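PDB 3RJA: carbohydrate oxidase from Microdochium nivale, which catalyses the selective oxidation of the C1 hydroxyl of mono-, oligo- and polysaccharides to lactones, reducing molecular oxygen to hydrogen peroxide with FAD as cofactor. Local coordinates for residues A[63-68]-A[86-91]; A[110-115]-A[133-138]; A[141-146]-A[424-429]. All blocks are in the same frame, centred on the assembly; numbering follows the deposited sequence. Where two conformers were deposited one is given.

Contact 1. Residues A[63-68]-A[86-91]. With FAD (flavin-adenine dinucleotide), chain B.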
# COMPACT_ATOMS: atom_id res chain seq x y z
N VAL A 63 16.17 -9.58 11.25
CA VAL A 63 14.93 -10.30 11.04
C VAL A 63 13.90 -9.47 10.26
O VAL A 63 13.69 -8.29 10.53
CB VAL A 63 14.40 -10.96 12.37
CG1 VAL A 63 14.51 -10.05 13.52
CG2 VAL A 63 12.97 -11.48 12.23
N SER A 64 13.28 -10.08 9.25
CA SER A 64 12.25 -9.37 8.49
C SER A 64 10.96 -10.18 8.42
O SER A 64 10.99 -11.39 8.14
CB SER A 64 12.80 -9.00 7.11
OG SER A 64 13.88 -8.05 7.23
N ALA A 65 9.82 -9.52 8.67
CA ALA A 65 8.50 -10.20 8.51
C ALA A 65 7.98 -10.11 7.07
O ALA A 65 8.12 -9.08 6.41
CB ALA A 65 7.50 -9.64 9.46
N LYS A 66 7.40 -11.20 6.57
CA LYS A 66 6.77 -11.18 5.25
C LYS A 66 5.33 -11.60 5.49
O LYS A 66 5.10 -12.67 6.05
CB LYS A 66 7.44 -12.15 4.25
CG LYS A 66 6.93 -11.98 2.79
CD LYS A 66 8.00 -12.39 1.71
CE LYS A 66 8.07 -13.92 1.54
NZ LYS A 66 6.80 -14.49 1.06
N SER A 67 4.38 -10.76 5.08
CA SER A 67 2.97 -10.98 5.33
C SER A 67 2.35 -11.46 3.99
O SER A 67 2.24 -12.67 3.78
CB SER A 67 2.35 -9.67 5.84
OG SER A 67 0.96 -9.74 5.99
N GLY A 68 1.97 -10.54 3.09
CA GLY A 68 1.48 -10.94 1.76
C GLY A 68 2.58 -10.99 0.70
O GLY A 68 2.36 -11.48 -0.42
N VAL A 86 10.48 -14.18 8.86
CA VAL A 86 9.31 -14.63 9.60
C VAL A 86 8.15 -14.60 8.63
O VAL A 86 7.61 -13.51 8.33
CB VAL A 86 9.03 -13.73 10.82
CG1 VAL A 86 7.76 -14.15 11.57
CG2 VAL A 86 10.25 -13.70 11.77
N GLN A 87 7.81 -15.79 8.12
CA GLN A 87 6.80 -15.96 7.07
C GLN A 87 5.42 -16.07 7.75
O GLN A 87 5.18 -17.02 8.49
CB GLN A 87 7.09 -17.24 6.28
CG GLN A 87 6.05 -17.61 5.25
CD GLN A 87 5.85 -16.51 4.21
OE1 GLN A 87 6.78 -15.75 3.91
NE2 GLN A 87 4.66 -16.42 3.66
N LEU A 88 4.54 -15.08 7.53
CA LEU A 88 3.33 -14.94 8.35
C LEU A 88 2.05 -15.46 7.69
O LEU A 88 1.01 -15.57 8.35
CB LEU A 88 3.12 -13.47 8.76
CG LEU A 88 4.18 -12.81 9.65
CD1 LEU A 88 3.96 -11.27 9.79
CD2 LEU A 88 4.23 -13.47 11.05
N ASP A 89 2.13 -15.79 6.41
CA ASP A 89 0.94 -15.95 5.59
C ASP A 89 0.07 -17.21 5.87
O ASP A 89 -0.94 -17.42 5.18
CB ASP A 89 1.28 -15.79 4.10
CG ASP A 89 1.62 -17.11 3.41
OD1 ASP A 89 2.22 -17.99 4.06
OD2 ASP A 89 1.29 -17.25 2.21
N ARG A 90 0.43 -18.03 6.86
CA ARG A 90 -0.45 -19.14 7.27
C ARG A 90 -1.27 -18.71 8.48
O ARG A 90 -2.15 -19.44 8.94
CB ARG A 90 0.33 -20.42 7.59
CG ARG A 90 1.23 -20.97 6.48
CD ARG A 90 0.50 -21.14 5.14
NE ARG A 90 1.18 -22.11 4.29
CZ ARG A 90 2.25 -21.83 3.56
NH1 ARG A 90 2.76 -20.60 3.56
NH2 ARG A 90 2.82 -22.77 2.82
N MET A 91 -0.98 -17.52 9.02
CA MET A 91 -1.74 -16.96 10.14
C MET A 91 -2.79 -15.99 9.57
O MET A 91 -2.53 -14.79 9.38
CB MET A 91 -0.83 -16.25 11.14
CG MET A 91 0.27 -17.15 11.76
SD MET A 91 1.49 -16.14 12.61
CE MET A 91 0.51 -15.73 14.06
PA FAD B . 5.24 -7.61 2.59
O1A FAD B . 4.99 -8.94 3.25
O2A FAD B . 6.21 -7.64 1.44
O5B FAD B . 5.79 -6.58 3.70
C5B FAD B . 5.85 -5.19 3.40
C4B FAD B . 6.63 -4.49 4.52
O4B FAD B . 5.92 -4.60 5.75
C3B FAD B . 8.01 -5.10 4.76
O3B FAD B . 8.88 -4.09 5.28
C2B FAD B . 7.71 -6.09 5.88
O2B FAD B . 8.81 -6.50 6.66
C1B FAD B . 6.70 -5.30 6.69
N9A FAD B . 5.83 -6.20 7.44
C8A FAD B . 5.16 -7.33 6.99
N7A FAD B . 4.48 -7.85 8.05
C5A FAD B . 4.70 -7.08 9.12
C6A FAD B . 4.25 -7.17 10.44
N6A FAD B . 3.42 -8.17 10.83
N1A FAD B . 4.65 -6.19 11.34
C2A FAD B . 5.51 -5.17 10.94
N3A FAD B . 5.98 -5.09 9.64
C4A FAD B . 5.56 -6.04 8.76
N1 FAD B . -1.29 -0.29 -2.07
C2 FAD B . -2.34 0.59 -1.77
O2 FAD B . -2.22 1.46 -0.89
N3 FAD B . -3.54 0.40 -2.44
C4 FAD B . -3.82 -0.65 -3.30
O4 FAD B . -4.97 -0.81 -3.77
C4X FAD B . -2.66 -1.52 -3.64
N5 FAD B . -2.82 -2.54 -4.47
C5X FAD B . -1.80 -3.43 -4.72
C6 FAD B . -2.01 -4.57 -5.54
C7 FAD B . -1.04 -5.54 -5.69
C7M FAD B . -1.28 -6.76 -6.59
C8 FAD B . 0.14 -5.45 -4.91
C8M FAD B . 1.23 -6.49 -5.02
C9 FAD B . 0.40 -4.31 -4.16
C9A FAD B . -0.57 -3.29 -4.03
N10 FAD B . -0.40 -2.19 -3.15
C10 FAD B . -1.40 -1.24 -3.01
C1' FAD B . 0.90 -2.03 -2.43
C2' FAD B . 0.81 -2.61 -1.02
O2' FAD B . 0.04 -1.73 -0.21
C3' FAD B . 2.19 -2.73 -0.42
O3' FAD B . 3.03 -3.45 -1.28
C4' FAD B . 2.09 -3.40 0.96
O4' FAD B . 3.17 -2.99 1.74
C5' FAD B . 2.03 -4.92 0.84
O5' FAD B . 1.92 -5.49 2.12
P FAD B . 2.37 -7.04 2.33
O1P FAD B . 2.07 -7.48 3.73
O2P FAD B . 1.69 -7.91 1.27
O3P FAD B . 3.92 -6.90 1.99
O HOH W 1 4.17 -14.04 1.83

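Contact 2. Residues A[110-115]-A[133-138]. With ZN (zinc ion), chain D; FAD (flavin-adenine dinucleotide), chain B.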
# COMPACT_ATOMS: atom_id res chain seq x y z
N ALA A 110 -3.24 -12.60 7.17
CA ALA A 110 -4.47 -12.46 6.38
C ALA A 110 -4.27 -11.51 5.23
O ALA A 110 -3.77 -10.36 5.42
CB ALA A 110 -5.60 -11.93 7.24
N ARG A 111 -4.65 -11.96 4.05
CA ARG A 111 -4.65 -11.11 2.86
C ARG A 111 -5.97 -10.34 2.68
O ARG A 111 -7.03 -10.76 3.18
CB ARG A 111 -4.30 -11.93 1.59
CG ARG A 111 -2.86 -12.48 1.64
CD ARG A 111 -2.65 -13.67 0.66
NE ARG A 111 -1.39 -14.38 0.88
CZ ARG A 111 -0.23 -14.07 0.28
NH1 ARG A 111 -0.17 -13.04 -0.56
NH2 ARG A 111 0.86 -14.79 0.52
N LEU A 112 -5.90 -9.21 1.98
CA LEU A 112 -7.04 -8.29 1.87
C LEU A 112 -8.31 -9.00 1.39
O LEU A 112 -9.38 -8.81 1.96
CB LEU A 112 -6.72 -7.10 0.94
CG LEU A 112 -5.59 -6.16 1.38
CD1 LEU A 112 -5.62 -4.91 0.55
CD2 LEU A 112 -5.64 -5.76 2.88
N GLY A 113 -8.20 -9.80 0.33
CA GLY A 113 -9.40 -10.49 -0.19
C GLY A 113 -9.98 -11.42 0.86
O GLY A 113 -11.20 -11.52 0.99
N HIS A 114 -9.11 -12.10 1.61
CA HIS A 114 -9.56 -13.02 2.66
C HIS A 114 -10.19 -12.27 3.85
O HIS A 114 -11.28 -12.62 4.32
CB HIS A 114 -8.41 -13.94 3.10
CG HIS A 114 -8.71 -14.78 4.30
ND1 HIS A 114 -9.56 -15.86 4.27
CD2 HIS A 114 -8.26 -14.70 5.58
CE1 HIS A 114 -9.62 -16.42 5.47
NE2 HIS A 114 -8.85 -15.72 6.29
N LEU A 115 -9.50 -11.23 4.32
CA LEU A 115 -10.03 -10.32 5.34
C LEU A 115 -11.43 -9.84 4.94
O LEU A 115 -12.38 -9.95 5.72
CB LEU A 115 -9.09 -9.11 5.51
CG LEU A 115 -9.63 -7.99 6.41
CD1 LEU A 115 -9.79 -8.53 7.86
CD2 LEU A 115 -8.70 -6.74 6.35
N PRO A 133 -6.50 -8.55 -4.06
CA PRO A 133 -6.91 -9.52 -3.02
C PRO A 133 -5.75 -10.27 -2.30
O PRO A 133 -5.93 -10.69 -1.16
CB PRO A 133 -7.83 -10.49 -3.77
CG PRO A 133 -7.41 -10.37 -5.22
CD PRO A 133 -6.94 -8.95 -5.41
N GLY A 134 -4.58 -10.39 -2.94
CA GLY A 134 -3.41 -11.06 -2.35
C GLY A 134 -2.51 -10.23 -1.45
O GLY A 134 -1.64 -10.77 -0.75
N VAL A 135 -2.73 -8.91 -1.43
CA VAL A 135 -1.96 -8.03 -0.54
C VAL A 135 -2.11 -8.46 0.93
O VAL A 135 -3.20 -8.78 1.38
CB VAL A 135 -2.33 -6.54 -0.76
CG1 VAL A 135 -1.74 -5.64 0.32
CG2 VAL A 135 -1.80 -6.11 -2.14
N GLY A 136 -1.01 -8.49 1.66
CA GLY A 136 -1.06 -8.82 3.07
C GLY A 136 -1.57 -7.64 3.90
O GLY A 136 -1.25 -6.47 3.62
N ILE A 137 -2.38 -7.96 4.91
CA ILE A 137 -2.84 -6.99 5.89
C ILE A 137 -1.68 -6.20 6.55
O ILE A 137 -1.80 -4.98 6.74
CB ILE A 137 -3.73 -7.66 6.98
CG1 ILE A 137 -4.45 -6.61 7.82
CG2 ILE A 137 -2.96 -8.65 7.86
CD1 ILE A 137 -5.28 -7.21 8.96
N SER A 138 -0.56 -6.86 6.87
CA SER A 138 0.45 -6.18 7.71
C SER A 138 1.24 -5.12 6.98
O SER A 138 1.29 -4.01 7.45
CB SER A 138 1.38 -7.15 8.46
OG SER A 138 0.62 -7.99 9.29
ZN ZN D . -10.79 -17.07 3.26
PA FAD B . 5.24 -7.61 2.59
O1A FAD B . 4.99 -8.94 3.25
O2A FAD B . 6.21 -7.64 1.44
O5B FAD B . 5.79 -6.58 3.70
C5B FAD B . 5.85 -5.19 3.40
C4B FAD B . 6.63 -4.49 4.52
O4B FAD B . 5.92 -4.60 5.75
C3B FAD B . 8.01 -5.10 4.76
O3B FAD B . 8.88 -4.09 5.28
C2B FAD B . 7.71 -6.09 5.88
O2B FAD B . 8.81 -6.50 6.66
C1B FAD B . 6.70 -5.30 6.69
N9A FAD B . 5.83 -6.20 7.44
C8A FAD B . 5.16 -7.33 6.99
N7A FAD B . 4.48 -7.85 8.05
C5A FAD B . 4.70 -7.08 9.12
C6A FAD B . 4.25 -7.17 10.44
N6A FAD B . 3.42 -8.17 10.83
N1A FAD B . 4.65 -6.19 11.34
C2A FAD B . 5.51 -5.17 10.94
N3A FAD B . 5.98 -5.09 9.64
C4A FAD B . 5.56 -6.04 8.76
N1 FAD B . -1.29 -0.29 -2.07
C2 FAD B . -2.34 0.59 -1.77
O2 FAD B . -2.22 1.46 -0.89
N3 FAD B . -3.54 0.40 -2.44
C4 FAD B . -3.82 -0.65 -3.30
O4 FAD B . -4.97 -0.81 -3.77
C4X FAD B . -2.66 -1.52 -3.64
N5 FAD B . -2.82 -2.54 -4.47
C5X FAD B . -1.80 -3.43 -4.72
C6 FAD B . -2.01 -4.57 -5.54
C7 FAD B . -1.04 -5.54 -5.69
C7M FAD B . -1.28 -6.76 -6.59
C8 FAD B . 0.14 -5.45 -4.91
C8M FAD B . 1.23 -6.49 -5.02
C9 FAD B . 0.40 -4.31 -4.16
C9A FAD B . -0.57 -3.29 -4.03
N10 FAD B . -0.40 -2.19 -3.15
C10 FAD B . -1.40 -1.24 -3.01
C1' FAD B . 0.90 -2.03 -2.43
C2' FAD B . 0.81 -2.61 -1.02
O2' FAD B . 0.04 -1.73 -0.21
C3' FAD B . 2.19 -2.73 -0.42
O3' FAD B . 3.03 -3.45 -1.28
C4' FAD B . 2.09 -3.40 0.96
O4' FAD B . 3.17 -2.99 1.74
C5' FAD B . 2.03 -4.92 0.84
O5' FAD B . 1.92 -5.49 2.12
P FAD B . 2.37 -7.04 2.33
O1P FAD B . 2.07 -7.48 3.73
O2P FAD B . 1.69 -7.91 1.27
O3P FAD B . 3.92 -6.90 1.99
O HOH W 2 -12.80 -17.12 4.09
O HOH W 3 -10.10 -19.01 2.94

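Contact 3. Residues A[141-146]-A[424-429]. With FAD (flavin-adenine dinucleotide), chain B.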
# COMPACT_ATOMS: atom_id res chain seq x y z
N PHE A 141 -1.52 -2.18 5.96
CA PHE A 141 -2.04 -1.34 7.04
C PHE A 141 -0.91 -0.57 7.76
O PHE A 141 -1.13 0.53 8.25
CB PHE A 141 -2.83 -2.19 8.06
CG PHE A 141 -4.23 -2.58 7.61
CD1 PHE A 141 -4.45 -3.36 6.45
CD2 PHE A 141 -5.34 -2.18 8.37
CE1 PHE A 141 -5.75 -3.72 6.08
CE2 PHE A 141 -6.64 -2.53 8.00
CZ PHE A 141 -6.84 -3.33 6.85
N ALA A 142 0.28 -1.15 7.85
CA ALA A 142 1.36 -0.51 8.61
C ALA A 142 1.85 0.79 7.97
O ALA A 142 2.55 1.58 8.63
CB ALA A 142 2.55 -1.48 8.79
N HIS A 143 1.53 0.97 6.68
CA HIS A 143 2.09 2.08 5.92
C HIS A 143 1.03 2.95 5.25
O HIS A 143 1.37 3.84 4.48
CB HIS A 143 3.15 1.60 4.90
CG HIS A 143 4.23 0.76 5.51
ND1 HIS A 143 4.21 -0.63 5.49
CD2 HIS A 143 5.33 1.10 6.23
CE1 HIS A 143 5.27 -1.10 6.13
NE2 HIS A 143 5.96 -0.06 6.61
N GLY A 144 -0.24 2.74 5.59
CA GLY A 144 -1.34 3.53 5.01
C GLY A 144 -2.47 2.64 4.49
O GLY A 144 -3.33 2.20 5.27
N GLY A 145 -2.47 2.40 3.17
CA GLY A 145 -3.44 1.53 2.51
C GLY A 145 -4.57 2.31 1.87
O GLY A 145 -5.53 2.72 2.57
N PHE A 146 -4.50 2.50 0.56
CA PHE A 146 -5.45 3.34 -0.14
C PHE A 146 -6.27 2.53 -1.15
O PHE A 146 -5.71 1.71 -1.88
CB PHE A 146 -4.71 4.50 -0.87
CG PHE A 146 -5.64 5.47 -1.54
CD1 PHE A 146 -6.13 6.58 -0.84
CD2 PHE A 146 -6.07 5.27 -2.86
CE1 PHE A 146 -6.98 7.49 -1.46
CE2 PHE A 146 -6.95 6.13 -3.48
CZ PHE A 146 -7.40 7.28 -2.77
N MET A 424 6.96 10.61 -1.29
CA MET A 424 6.80 9.32 -1.94
C MET A 424 6.15 8.36 -0.96
O MET A 424 6.32 8.50 0.24
CB MET A 424 8.16 8.78 -2.43
CG MET A 424 8.71 9.61 -3.60
SD MET A 424 10.23 8.98 -4.29
CE MET A 424 10.17 9.74 -5.90
N TYR A 425 5.44 7.37 -1.48
CA TYR A 425 4.63 6.44 -0.65
C TYR A 425 5.29 5.07 -0.57
O TYR A 425 5.41 4.36 -1.58
CB TYR A 425 3.25 6.37 -1.30
CG TYR A 425 2.18 5.44 -0.73
CD1 TYR A 425 1.82 5.48 0.62
CD2 TYR A 425 1.45 4.61 -1.57
CE1 TYR A 425 0.79 4.64 1.11
CE2 TYR A 425 0.42 3.80 -1.11
CZ TYR A 425 0.09 3.82 0.24
OH TYR A 425 -0.92 2.99 0.72
N ILE A 426 5.76 4.69 0.64
CA ILE A 426 6.50 3.43 0.81
C ILE A 426 5.63 2.17 0.55
O ILE A 426 6.18 1.07 0.43
CB ILE A 426 7.17 3.36 2.22
CG1 ILE A 426 8.29 2.27 2.25
CG2 ILE A 426 6.10 3.17 3.30
CD1 ILE A 426 9.02 2.18 3.59
N ASN A 427 4.30 2.28 0.48
CA ASN A 427 3.52 1.10 -0.03
C ASN A 427 3.71 0.87 -1.55
O ASN A 427 3.40 -0.20 -2.08
CB ASN A 427 2.04 1.14 0.34
CG ASN A 427 1.75 0.44 1.67
OD1 ASN A 427 2.58 -0.33 2.20
ND2 ASN A 427 0.59 0.73 2.24
N TYR A 428 4.28 1.87 -2.23
CA TYR A 428 4.80 1.67 -3.57
C TYR A 428 6.33 1.75 -3.50
O TYR A 428 6.96 2.65 -4.10
CB TYR A 428 4.23 2.71 -4.53
CG TYR A 428 2.72 2.72 -4.65
CD1 TYR A 428 1.98 1.55 -4.44
CD2 TYR A 428 2.03 3.89 -5.03
CE1 TYR A 428 0.61 1.53 -4.56
CE2 TYR A 428 0.62 3.89 -5.14
CZ TYR A 428 -0.07 2.68 -4.90
OH TYR A 428 -1.44 2.58 -5.01
N ALA A 429 6.92 0.84 -2.71
CA ALA A 429 8.34 0.93 -2.34
C ALA A 429 9.29 0.95 -3.56
O ALA A 429 9.21 0.09 -4.46
CB ALA A 429 8.73 -0.22 -1.41
PA FAD B . 5.24 -7.61 2.59
O1A FAD B . 4.99 -8.94 3.25
O2A FAD B . 6.21 -7.64 1.44
O5B FAD B . 5.79 -6.58 3.70
C5B FAD B . 5.85 -5.19 3.40
C4B FAD B . 6.63 -4.49 4.52
O4B FAD B . 5.92 -4.60 5.75
C3B FAD B . 8.01 -5.10 4.76
O3B FAD B . 8.88 -4.09 5.28
C2B FAD B . 7.71 -6.09 5.88
O2B FAD B . 8.81 -6.50 6.66
C1B FAD B . 6.70 -5.30 6.69
N9A FAD B . 5.83 -6.20 7.44
C8A FAD B . 5.16 -7.33 6.99
N7A FAD B . 4.48 -7.85 8.05
C5A FAD B . 4.70 -7.08 9.12
C6A FAD B . 4.25 -7.17 10.44
N6A FAD B . 3.42 -8.17 10.83
N1A FAD B . 4.65 -6.19 11.34
C2A FAD B . 5.51 -5.17 10.94
N3A FAD B . 5.98 -5.09 9.64
C4A FAD B . 5.56 -6.04 8.76
N1 FAD B . -1.29 -0.29 -2.07
C2 FAD B . -2.34 0.59 -1.77
O2 FAD B . -2.22 1.46 -0.89
N3 FAD B . -3.54 0.40 -2.44
C4 FAD B . -3.82 -0.65 -3.30
O4 FAD B . -4.97 -0.81 -3.77
C4X FAD B . -2.66 -1.52 -3.64
N5 FAD B . -2.82 -2.54 -4.47
C5X FAD B . -1.80 -3.43 -4.72
C6 FAD B . -2.01 -4.57 -5.54
C7 FAD B . -1.04 -5.54 -5.69
C7M FAD B . -1.28 -6.76 -6.59
C8 FAD B . 0.14 -5.45 -4.91
C8M FAD B . 1.23 -6.49 -5.02
C9 FAD B . 0.40 -4.31 -4.16
C9A FAD B . -0.57 -3.29 -4.03
N10 FAD B . -0.40 -2.19 -3.15
C10 FAD B . -1.40 -1.24 -3.01
C1' FAD B . 0.90 -2.03 -2.43
C2' FAD B . 0.81 -2.61 -1.02
O2' FAD B . 0.04 -1.73 -0.21
C3' FAD B . 2.19 -2.73 -0.42
O3' FAD B . 3.03 -3.45 -1.28
C4' FAD B . 2.09 -3.40 0.96
O4' FAD B . 3.17 -2.99 1.74
C5' FAD B . 2.03 -4.92 0.84
O5' FAD B . 1.92 -5.49 2.12
P FAD B . 2.37 -7.04 2.33
O1P FAD B . 2.07 -7.48 3.73
O2P FAD B . 1.69 -7.91 1.27
O3P FAD B . 3.92 -6.90 1.99

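Contact 1. Residues A[63-68]-A[86-91]
The amide of Gln87 meets Lys66 at one polar end and Asp89 at the other. Lys66 NZ reaches Gln87 OE1 at 3.1 Å, tilted 24° from the carbonyl plane, whereas Asp89 OD1, 2.9 Å from Gln87 NE2, lies in the amide plane. The carboxylate is turned differently: NE2 comes down on OD1 from above its face, 78° out of plane. Lys66 can approach because its chain, extended at first, bends at chi3 and chi4. Water 1 joins NZ, Gln87 NE2 and Ser67 O, and Asp25 O also accepts from NZ.

Beneath these groups strands 63-66 and 84-87 run parallel, with Val86 N bonded to Ser64 O, Lys66 N to Val86 O, and Leu88 N to Lys66 O at 2.9 Å. On the face carrying Ala65 and Val86, Val63 CG2 touches Val86 CG2 (3.5 Å), and helix 46-58 packs here.

FAD takes up the backbone along and just past the end of strand 63-66. Ribose O2B donates to Ala65 O. Beyond the strand, Ser67 N bonds FAD O1A at 2.7 Å. Gly68 N bonds FAD O1P at 3.1 Å. A side chain on Gly68 would collide with O2P. The diphosphate is thus received here by main-chain N-H groups, while the buried Lys66 ammonium is satisfied by neutral oxygens and probably adds a favourable positive field.

Contact 2. Residues A[110-115]-A[133-138]
Pro133 O accepts the N-H of Gly113 at 2.9 Å and so satisfies one N-H of the first turn of helix 112-123. This begins a backbone pairing of two helix starts, with Arg111 and Gly136 both at N-cap positions, inside the FAD-binding domain of the PCMH type. The proline ring also lies against Gly113, where a beta carbon would clash with Pro133 CB. One residue further along that helix, His114 ND1 binds a zinc ion together with Asp309 and two waters.

Gly134 O is held by Arg111 NH1 at 2.7 Å, in the carbonyl plane and on a lone pair, although the oxygen sits 19° out of the guanidinium plane. The arginine gets there with its chain extended from CG to NE, which also lays CG and CD alongside that oxygen. Its NH1 is shared with Gly68 O, and NH2 forms a salt bridge to Asp89. A leucine in place of Arg111 would probably leave Gly134 O and Gly68 O without this donor and cost Asp89 a counter-charge.

Val135 O takes Leu112 N at 2.8 Å, while its side chain runs alongside that of Leu112, with Leu112 CD1 against Val135 CB, and Val135 CG2 reaches FAD C8 at 3.4 Å. Gly136 N bonds FAD O2P at 2.8 Å. Because helix 137-142 starts here, its dipole is likely to favour the diphosphate charge.

Ile137 N donates to Ala110 O, closing the pairing, and CD1 nears Leu115. With Ile137 CG1 anti to the backbone N (chi1 -168°), CG2 is set between N and the carbonyl carbon, 3.1 Å from Ala110 O.

Contact 3. Residues A[141-146]-A[424-429]
Gly145, reached through two consecutive positive phi values (131° at Gly144, 98° here), directs its N-H at Tyr425 OH, 3.0 Å away. At either glycine a beta carbon would jam against the preceding carbonyl oxygen, so the backbone path itself excludes side chains. Opposite, segment 424-429 is loop tightened by Tyr428 N bonding Tyr425 O, and the nearest CA pair is His143 with Asn427.

The Tyr425 hydroxyl is the hub. It accepts from Gly145 N and, at 3.1 Å, from Asn427 ND2, which has the hydroxyl in its amide plane, and it donates to FAD O2 at 2.6 Å. Asn427 CB rests over one face of the tyrosine ring, toward the rim, and Asn427 OD1 receives the ribityl O4' at 2.8 Å. The His143 ring stands 80° to that amide; His143 CB lies 3.4 Å from Asn427 OD1, and His143 CD2 meets Ile426 CG2 at 3.7 Å. Ser192 and Gly139 hold the imidazole nitrogens.

Phe146 N donates to FAD O2 at 2.9 Å, and its carbonyl takes flavin N3. Two donors on O2 would be expected to polarise the C2 carbonyl and favour negative charge on a reduced flavin. Tyr428, near flavin N1, touches the bound substrate analogue. This is the pyrimidine end of a flavin site built jointly by the FAD-binding and berberine-like regions.

From the N terminus, contact 1 closes the loop between 68 and 86, contact 2 the one between 115 and 133, and contact 3 the long excursion of 277 residues from 146 to 424, which includes the whole eight-stranded antiparallel sheet, its short edge strand 422-423 coming just before the return at 424. The three lie in series; none encloses or crosses another. Contacts 1 and 2, with centres 12 Å apart, are joined by Arg111, which reaches Gly68 O and Asp89. Contacts 2 and 3 share helix 137-142, where Phe141 packs on Leu112 and Leu115. Contacts 1 and 3 do not touch, yet FAD spans both, and contact 3 ties the FAD-binding domain to the berberine-like region.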